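Local coordinates for alkylhydroperoxidase AhpD core: uncharacterized peroxidase-related protein (Ralstonia eutropha, PDB 2PRR), which is an uncharacterized, peroxidase-related member of the carboxymuconolactone decarboxylase family, probably an oxidoreductase resembling the alkylhydroperoxidase AhpD, at residues G36-N40 against V41-L45. Sequence-based numbering, arbitrary orientation.
Sequences GFVPN and VFLTL
Phe42 reaches back from the first turn of helix 40-45 to lie beside Pro39, both side chains pointing the same way. Its CB sits 3.9 Å from Val38 CG1. With CG beside the backbone N (chi1 -65°), the ring is carried alongside the proline: CG passes 4.1 Å from Pro39 O, the ring edge at CD2 meets that oxygen, 3.5 Å away and in the plane of the ring, and CD2 also lies 3.9 Å from Pro39 CB, while CE2 continues along CB and CG of the proline. The flat phenyl suits this place because it also stacks on Phe56 of helix 49-63. Pro39, which has no N-H to satisfy, precedes the helix, and its carbonyl O accepts from Phe42 N (3.3 Å). This is the N-terminal turn of short helix 40-45, entered from the loop that follows helix 22-35 in an all-helical, AhpD-like chain. The next carbonyl, Asn40 O, is gripped twice by Thr44, one turn further along: by N at 2.9 Å and by OG1, also at 2.9 Å and tilted 32° from the carbonyl plane; chi1 of 56° puts OG1 between the backbone N and the carbonyl carbon, where it can reach the carbonyl of the preceding turn. Asn40 turns its amide elsewhere, giving ND2 to Arg182 O. The branched Val38 sends CG1 across Leu43, 3.7 Å from its CG.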
loop_
_atom_site.group_PDB
_atom_site.type_symbol
_atom_site.label_atom_id
_atom_site.label_comp_id
_atom_site.label_asym_id
_atom_site.label_seq_id
_atom_site.Cartn_x
_atom_site.Cartn_y
_atom_site.Cartn_z
ATOM N N GLY D 36 -17.228 7.308 37.836
ATOM C CA GLY D 36 -17.999 6.178 38.353
ATOM C C GLY D 36 -17.294 4.862 38.064
ATOM O O GLY D 36 -17.754 3.787 38.472
ATOM N N PHE D 37 -16.169 4.934 37.367
ATOM C CA PHE D 37 -15.431 3.745 37.016
ATOM C C PHE D 37 -14.058 4.207 36.610
ATOM O O PHE D 37 -13.858 5.374 36.276
ATOM C CB PHE D 37 -16.118 2.981 35.857
ATOM C CG PHE D 37 -16.027 3.674 34.517
ATOM C CD1 PHE D 37 -16.864 4.737 34.212
ATOM C CD2 PHE D 37 -15.120 3.251 33.555
ATOM C CE1 PHE D 37 -16.788 5.378 32.984
ATOM C CE2 PHE D 37 -15.048 3.886 32.331
ATOM C CZ PHE D 37 -15.883 4.950 32.045
ATOM N N VAL D 38 -13.109 3.286 36.631
ATOM C CA VAL D 38 -11.760 3.616 36.254
ATOM C C VAL D 38 -11.514 3.127 34.845
ATOM O O VAL D 38 -11.503 1.914 34.612
ATOM C CB VAL D 38 -10.709 2.987 37.191
ATOM C CG1 VAL D 38 -9.277 3.344 36.690
ATOM C CG2 VAL D 38 -10.918 3.476 38.643
ATOM N N PRO D 39 -11.351 4.064 33.898
ATOM C CA PRO D 39 -10.983 3.673 32.547
ATOM C C PRO D 39 -9.799 2.738 32.617
ATOM O O PRO D 39 -8.885 2.945 33.402
ATOM C CB PRO D 39 -10.595 4.987 31.902
ATOM C CG PRO D 39 -11.467 5.977 32.598
ATOM C CD PRO D 39 -11.551 5.515 34.005
ATOM N N ASN D 40 -9.806 1.712 31.785
ATOM C CA ASN D 40 -8.775 0.683 31.864
ATOM C C ASN D 40 -7.362 1.118 31.521
ATOM O O ASN D 40 -6.413 0.454 31.914
ATOM C CB ASN D 40 -9.222 -0.568 31.087
ATOM C CG ASN D 40 -10.434 -1.248 31.735
ATOM O OD1 ASN D 40 -10.675 -1.114 32.959
ATOM N ND2 ASN D 40 -11.217 -1.957 30.922
ATOM N N VAL D 41 -7.203 2.248 30.850
ATOM C CA VAL D 41 -5.863 2.731 30.485
ATOM C C VAL D 41 -5.050 3.001 31.775
ATOM O O VAL D 41 -3.846 2.742 31.810
ATOM C CB VAL D 41 -5.932 4.024 29.578
ATOM C CG1 VAL D 41 -6.566 5.216 30.341
ATOM C CG2 VAL D 41 -4.544 4.420 29.002
ATOM N N PHE D 42 -5.706 3.509 32.828
ATOM C CA PHE D 42 -5.008 3.797 34.084
ATOM C C PHE D 42 -4.520 2.528 34.781
ATOM O O PHE D 42 -3.401 2.467 35.263
ATOM C CB PHE D 42 -5.911 4.557 35.083
ATOM C CG PHE D 42 -6.307 5.939 34.638
ATOM C CD1 PHE D 42 -5.492 7.025 34.891
ATOM C CD2 PHE D 42 -7.520 6.157 33.982
ATOM C CE1 PHE D 42 -5.875 8.315 34.476
ATOM C CE2 PHE D 42 -7.896 7.438 33.560
ATOM C CZ PHE D 42 -7.072 8.507 33.811
ATOM N N LEU D 43 -5.376 1.520 34.838
ATOM C CA LEU D 43 -5.059 0.296 35.529
ATOM C C LEU D 43 -4.056 -0.547 34.778
ATOM O O LEU D 43 -3.207 -1.182 35.395
ATOM C CB LEU D 43 -6.340 -0.497 35.749
ATOM C CG LEU D 43 -7.365 0.223 36.637
ATOM C CD1 LEU D 43 -8.750 -0.371 36.415
ATOM C CD2 LEU D 43 -6.932 0.180 38.111
ATOM N N THR D 44 -4.147 -0.562 33.454
ATOM C CA THR D 44 -3.227 -1.377 32.650
ATOM C C THR D 44 -1.828 -0.788 32.608
ATOM O O THR D 44 -0.836 -1.522 32.717
ATOM C CB THR D 44 -3.767 -1.613 31.203
ATOM O OG1 THR D 44 -4.036 -0.358 30.562
ATOM C CG2 THR D 44 -5.037 -2.430 31.252
ATOM N N LEU D 45 -1.742 0.534 32.451
ATOM C CA LEU D 45 -0.433 1.215 32.441
ATOM C C LEU D 45 0.201 1.283 33.834
ATOM O O LEU D 45 1.413 1.431 33.943
ATOM C CB LEU D 45 -0.510 2.608 31.808
ATOM C CG LEU D 45 -0.846 2.672 30.308
ATOM C CD1 LEU D 45 -0.881 4.115 29.897
ATOM C CD2 LEU D 45 0.123 1.867 29.353
#